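M157 (Murid herpesvirus 1, PDB 2NYK) is an MHC class I-like viral protein that serves as a ligand for Ly49 receptors of natural killer cells. Local coordinates at residues Y242-S245 with W249-V252; G251-P256 with T261-V266; C194-T197 with P203-V206. The protein carries 1 engineered substitution. One frame throughout, in Å; residues are numbered along the deposited sequence.

Interaction 1: residues Y242-S245 with W249-V252. With FUC (alpha-L-fucopyranose), chain B.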
# COMPACT_ATOMS: atom_id res chain seq x y z
N TYR A 242 1.31 10.52 19.83
CA TYR A 242 0.96 11.23 18.60
C TYR A 242 0.83 10.26 17.43
O TYR A 242 1.59 9.30 17.29
CB TYR A 242 2.03 12.27 18.26
CG TYR A 242 2.17 13.36 19.31
CD1 TYR A 242 2.94 13.15 20.46
CD2 TYR A 242 1.53 14.59 19.16
CE1 TYR A 242 3.07 14.14 21.43
CE2 TYR A 242 1.66 15.60 20.13
CZ TYR A 242 2.43 15.36 21.26
OH TYR A 242 2.57 16.32 22.23
N VAL A 243 -0.16 10.53 16.59
CA VAL A 243 -0.39 9.77 15.40
C VAL A 243 -0.40 10.72 14.23
O VAL A 243 -1.24 11.60 14.16
CB VAL A 243 -1.72 9.02 15.44
CG1 VAL A 243 -1.90 8.21 14.17
CG2 VAL A 243 -1.81 8.13 16.69
N THR A 244 0.52 10.52 13.29
CA THR A 244 0.62 11.38 12.13
C THR A 244 0.37 10.56 10.88
O THR A 244 1.06 9.57 10.63
CB THR A 244 2.01 12.09 12.05
OG1 THR A 244 2.33 12.66 13.32
CG2 THR A 244 2.01 13.18 10.98
N SER A 245 -0.62 11.00 10.10
CA SER A 245 -1.05 10.32 8.89
C SER A 245 -0.54 10.97 7.60
O SER A 245 -0.55 12.19 7.45
CB SER A 245 -2.57 10.27 8.86
OG SER A 245 -3.03 9.71 7.64
N TRP A 249 -2.86 14.54 8.44
CA TRP A 249 -3.35 14.89 9.77
C TRP A 249 -2.48 14.39 10.91
O TRP A 249 -1.71 13.43 10.76
CB TRP A 249 -4.82 14.48 9.96
CG TRP A 249 -5.11 12.97 9.95
CD1 TRP A 249 -5.61 12.24 8.92
CD2 TRP A 249 -4.94 12.05 11.05
NE1 TRP A 249 -5.76 10.92 9.29
CE2 TRP A 249 -5.36 10.77 10.59
CE3 TRP A 249 -4.47 12.17 12.36
CZ2 TRP A 249 -5.31 9.63 11.41
CZ3 TRP A 249 -4.42 11.03 13.17
CH2 TRP A 249 -4.84 9.79 12.68
N LYS A 250 -2.61 15.05 12.06
CA LYS A 250 -1.89 14.70 13.28
C LYS A 250 -2.83 14.77 14.47
O LYS A 250 -3.58 15.73 14.60
CB LYS A 250 -0.67 15.60 13.48
CG LYS A 250 0.34 15.06 14.48
CD LYS A 250 1.68 15.79 14.41
CE LYS A 250 2.60 15.30 15.51
NZ LYS A 250 3.99 15.82 15.37
N GLY A 251 -2.82 13.74 15.31
CA GLY A 251 -3.71 13.70 16.46
C GLY A 251 -2.95 13.21 17.68
O GLY A 251 -1.85 12.67 17.55
N VAL A 252 -3.55 13.40 18.85
CA VAL A 252 -2.93 13.00 20.11
C VAL A 252 -3.89 12.18 20.96
O VAL A 252 -5.09 12.41 20.97
CB VAL A 252 -2.48 14.23 20.94
CG1 VAL A 252 -1.56 13.82 22.07
CG2 VAL A 252 -1.76 15.21 20.06
C1 FUC B . -11.24 15.06 9.30
C2 FUC B . -9.93 14.59 9.94
C3 FUC B . -9.51 13.28 9.28
C4 FUC B . -9.28 13.52 7.78
C5 FUC B . -10.56 14.11 7.16
C6 FUC B . -10.37 14.50 5.69
O2 FUC B . -10.08 14.42 11.33
O3 FUC B . -8.37 12.74 9.93
O4 FUC B . -8.18 14.38 7.58
O5 FUC B . -11.04 15.24 7.90
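Val243 and Gly251 grip each other with two fairly straight backbone bonds, Val243 N to Gly251 O and Gly251 N to Val243 O, both 2.9 Å long. Two residues further on, Ser245 N reaches Trp249 O at 2.7 Å in a nearly straight bond of 172°, whereas the return bond from Trp249 N to Ser245 O is weak. Three CA-H...O contacts fill in between, among them Tyr242 CA to Gly251 O at 3.3 Å. These are the two arms of a beta hairpin, strands 241-245 and 249-253, neighbours in what is probably the immunoglobulin-like part of this MHC class I-like chain; on its far side strand 241-245 is bonded to strand 204-208.

On the face carrying Val243 and Ser245, the Trp249 indole is sandwiched. Ser245 CB sits over its five-membered ring, 3.4 Å from that ring's centroid, and atom O3 of a fucose from a glycan borne by the protein approaches the other face, 3.0 Å from Trp249 CD1. Trp249 CG stands between the backbone N and the carbonyl carbon (chi1 66°), which folds the indole back over the partner strand until its CH2 meets Val243 CG1 at 3.7 Å. Trp249 NE1 is satisfied by Ala175 O, and this bond would limit swinging of the ring.

On the other face Val252 flanks Tyr242, its CG1 over the phenol ring and its CG2 3.4 Å from Tyr242 CE2. The extended Lys250 chain crosses Thr244, bringing its CG to 3.3 Å from Thr244 OG1.

Interaction 2: residues G251-P256 with T261-V266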
# COMPACT_ATOMS: atom_id res chain seq x y z
N GLY A 251 -2.82 13.74 15.31
CA GLY A 251 -3.71 13.70 16.46
C GLY A 251 -2.95 13.21 17.68
O GLY A 251 -1.85 12.67 17.55
N VAL A 252 -3.55 13.40 18.85
CA VAL A 252 -2.93 13.00 20.11
C VAL A 252 -3.89 12.18 20.96
O VAL A 252 -5.09 12.41 20.97
CB VAL A 252 -2.48 14.23 20.94
CG1 VAL A 252 -1.56 13.82 22.07
CG2 VAL A 252 -1.76 15.21 20.06
N VAL A 253 -3.32 11.20 21.66
CA VAL A 253 -4.02 10.48 22.71
C VAL A 253 -3.26 10.72 24.00
O VAL A 253 -2.04 10.48 24.09
CB VAL A 253 -4.16 8.98 22.39
CG1 VAL A 253 -4.71 8.22 23.59
CG2 VAL A 253 -5.09 8.79 21.17
N THR A 254 -3.99 11.23 24.99
CA THR A 254 -3.43 11.62 26.28
C THR A 254 -4.55 11.80 27.32
O THR A 254 -5.65 12.25 26.97
CB THR A 254 -2.57 12.92 26.16
OG1 THR A 254 -1.97 13.22 27.44
CG2 THR A 254 -3.40 14.11 25.65
N PRO A 255 -4.28 11.43 28.58
CA PRO A 255 -3.07 10.79 29.12
C PRO A 255 -3.12 9.26 29.00
O PRO A 255 -4.17 8.70 28.67
CB PRO A 255 -3.10 11.22 30.59
CG PRO A 255 -4.55 11.21 30.91
CD PRO A 255 -5.27 11.70 29.66
N PRO A 256 -1.98 8.57 29.27
CA PRO A 256 -1.97 7.10 29.35
C PRO A 256 -2.93 6.53 30.42
O PRO A 256 -2.98 7.01 31.56
CB PRO A 256 -0.51 6.74 29.71
CG PRO A 256 0.06 8.05 30.25
CD PRO A 256 -0.63 9.14 29.49
N THR A 261 -7.32 0.12 26.55
CA THR A 261 -8.66 0.46 26.02
C THR A 261 -8.49 1.30 24.76
O THR A 261 -7.59 2.13 24.70
CB THR A 261 -9.56 1.26 27.05
OG1 THR A 261 -10.72 1.82 26.39
CG2 THR A 261 -8.78 2.39 27.71
N LYS A 262 -9.36 1.08 23.77
CA LYS A 262 -9.22 1.83 22.52
C LYS A 262 -9.90 3.19 22.58
O LYS A 262 -11.07 3.29 22.99
CB LYS A 262 -9.74 1.03 21.31
CG LYS A 262 -8.77 -0.03 20.81
CD LYS A 262 -9.41 -0.98 19.80
CE LYS A 262 -8.31 -1.89 19.23
NZ LYS A 262 -8.86 -2.77 18.12
N ARG A 263 -9.16 4.20 22.14
CA ARG A 263 -9.63 5.59 22.02
C ARG A 263 -9.26 6.15 20.63
O ARG A 263 -8.45 5.56 19.94
CB ARG A 263 -8.98 6.43 23.13
CG ARG A 263 -8.94 5.69 24.47
CD ARG A 263 -9.05 6.59 25.68
NE ARG A 263 -8.01 7.62 25.77
CZ ARG A 263 -6.83 7.47 26.37
NH1 ARG A 263 -6.47 6.30 26.91
NH2 ARG A 263 -5.99 8.49 26.43
N VAL A 264 -9.85 7.27 20.23
CA VAL A 264 -9.49 7.90 18.95
C VAL A 264 -8.59 9.12 19.17
O VAL A 264 -8.76 9.84 20.16
CB VAL A 264 -10.75 8.30 18.10
CG1 VAL A 264 -11.60 7.07 17.73
CG2 VAL A 264 -11.58 9.34 18.81
N PRO A 265 -7.61 9.36 18.27
CA PRO A 265 -6.81 10.58 18.43
C PRO A 265 -7.66 11.86 18.35
O PRO A 265 -8.67 11.89 17.65
CB PRO A 265 -5.82 10.53 17.26
CG PRO A 265 -5.79 9.07 16.83
CD PRO A 265 -7.20 8.58 17.08
N VAL A 266 -7.24 12.88 19.10
CA VAL A 266 -7.85 14.20 19.10
C VAL A 266 -6.96 15.13 18.27
O VAL A 266 -5.74 15.05 18.37
CB VAL A 266 -7.98 14.75 20.55
CG1 VAL A 266 -8.54 16.17 20.56
CG2 VAL A 266 -8.85 13.83 21.40
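The Arg263 guanidinium meets Val253 and Pro255 in two different ways. Over one face lies the Val253 methyl CG1, a tight 3.1 Å from Arg263 NH2. At the rim, near the guanidinium plane though tilted 26° out of it, stands the Pro255 carbonyl, to which Arg263 NH2 donates a hydrogen bond (NH2 to Pro255 O, 2.9 Å). The bond is bent, with an N-H...O angle of 141°. Thr254 N lies at the same rim but is not bonded.

Arg263 reaches this position through a folded chain: CG is anti to the carbonyl carbon, and bends at chi2 and at chi3 (-58°) turn the guanidinium across the Val253 side chain. The second Val253 methyl, CG2, points to the backbone of the other segment and rests 3.7 Å from Pro265 CA, so the valine is wedged between arginine and proline.

At the other end the segments pair as antiparallel strands. Val252 and Val266 form a hydrogen-bonded pair, Val252 N to Val266 O at 2.8 Å and Val266 N to Val252 O at 2.9 Å. Next to it Gly251, lacking a side chain, lets the chains come close: its CA is 3.9 Å from Pro265 CB. Here the hairpin of strands 249-253 and 262-267 is regular only near residues 252 and 266. Beyond them the chains diverge, and Arg263 turns to strand 181-186 through a backbone bond to Val182.

Chemically, a cationic side chain thus bridges the widening gap to the loop of Pro255, whose peptide bond from Thr254 is cis. The positive charge would be expected to polarise the Pro255 carbonyl, and the flat group has apolar cover from Val253.

Interaction 3: residues C194-T197 with P203-V206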
# COMPACT_ATOMS: atom_id res chain seq x y z
N CYS A 194 1.98 2.40 23.23
CA CYS A 194 0.95 2.96 22.37
C CYS A 194 0.77 2.09 21.13
O CYS A 194 1.69 1.96 20.33
CB CYS A 194 1.28 4.40 21.98
SG CYS A 194 -0.12 5.23 21.23
N VAL A 195 -0.39 1.46 21.03
CA VAL A 195 -0.72 0.58 19.91
C VAL A 195 -1.78 1.26 19.07
O VAL A 195 -2.90 1.51 19.54
CB VAL A 195 -1.24 -0.80 20.39
CG1 VAL A 195 -1.57 -1.68 19.19
CG2 VAL A 195 -0.24 -1.48 21.33
N VAL A 196 -1.43 1.57 17.82
CA VAL A 196 -2.37 2.21 16.89
C VAL A 196 -2.80 1.23 15.79
O VAL A 196 -1.94 0.68 15.11
CB VAL A 196 -1.75 3.50 16.30
CG1 VAL A 196 -2.70 4.16 15.30
CG2 VAL A 196 -1.42 4.47 17.43
N THR A 197 -4.11 1.03 15.65
CA THR A 197 -4.74 0.13 14.68
C THR A 197 -5.51 0.90 13.62
O THR A 197 -6.33 1.79 13.93
CB THR A 197 -5.71 -0.86 15.41
OG1 THR A 197 -5.00 -1.53 16.45
CG2 THR A 197 -6.26 -1.91 14.44
N PRO A 203 -0.21 5.01 4.88
CA PRO A 203 0.86 5.06 5.86
C PRO A 203 0.68 6.09 6.98
O PRO A 203 0.05 7.14 6.80
CB PRO A 203 2.11 5.35 5.00
CG PRO A 203 1.75 4.81 3.65
CD PRO A 203 0.31 5.25 3.52
N PHE A 204 1.20 5.76 8.16
CA PHE A 204 1.13 6.71 9.28
C PHE A 204 2.25 6.39 10.26
O PHE A 204 2.83 5.30 10.19
CB PHE A 204 -0.25 6.66 9.97
CG PHE A 204 -0.54 5.36 10.67
CD1 PHE A 204 -0.19 5.18 12.01
CD2 PHE A 204 -1.15 4.30 9.99
CE1 PHE A 204 -0.43 3.96 12.66
CE2 PHE A 204 -1.41 3.07 10.64
CZ PHE A 204 -1.07 2.90 11.94
N THR A 205 2.56 7.33 11.16
CA THR A 205 3.61 7.08 12.16
C THR A 205 3.07 7.32 13.56
O THR A 205 2.13 8.08 13.74
CB THR A 205 4.89 7.94 11.93
OG1 THR A 205 4.57 9.32 12.12
CG2 THR A 205 5.46 7.74 10.55
N VAL A 206 3.67 6.65 14.54
CA VAL A 206 3.27 6.76 15.94
C VAL A 206 4.50 7.15 16.75
O VAL A 206 5.57 6.52 16.65
CB VAL A 206 2.69 5.44 16.48
CG1 VAL A 206 2.17 5.61 17.92
CG2 VAL A 206 1.58 4.96 15.59
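Val196 meets Phe204 and Val206 with its two methyls divided between them. Its CG1 lies 3.5 Å from Phe204 CE1, and its CG2 lies 3.6 Å from Val206 CG2. The side chains point at each other from opposing strands and pass alongside, offset rather than end-on. On strand 204-208, a chi1 of 67° tucks Phe204 CG in between its two backbone neighbours; this sends the ring toward strand 192-198, leaning along its own strand, with Val206 CG2 at its edge, in plane. Val196 CG1 approaches the same ring obliquely.

Both Val206 methyls lie against Val196, and Val206 CG1 also meets Cys194 SG at 4.0 Å. That sulfur bonds to Cys241 in a disulfide, which ties strand 192-198 to strand 241-245.

No hydrogen bond joins the segments. Their strand axes run 8.6 Å apart at an angle of 163°, too far for backbone pairing, and the contact is wholly apolar. Val182 and Val243 also touch Val196, while Val231 lies against both Cys194 and Val206.

A disulfide joining two facing strands, here Cys194 of 192-198 and Cys241 of 241-245, with apolar side chains packed between the layers beside it, is the classical core of an immunoglobulin-like beta sandwich, consistent with an alpha3-like domain in this MHC class I relative.

From the N terminus, interaction 3 comes first: 194-197 meets 203-206 across the sandwich and closes the connection 198-202. Interaction 1 then closes the short turn 246-248, and interaction 2 the loop 257-260. None nests inside another; interactions 1 and 2 overlap at Gly251 and Val252, where strand 249-253 gives one edge to each neighbour. Strand 204-208 links interaction 3 to interaction 1, Thr205 N lying 2.7 Å from Thr244 O in a probable hydrogen bond. Val243 CG2 joins all three, 3.8 Å from Val196 CG2 and 4.1 Å from Pro265 CG. Strands 192-198, 204-208, 241-245, 249-253 and 262-267 are thereby tied together.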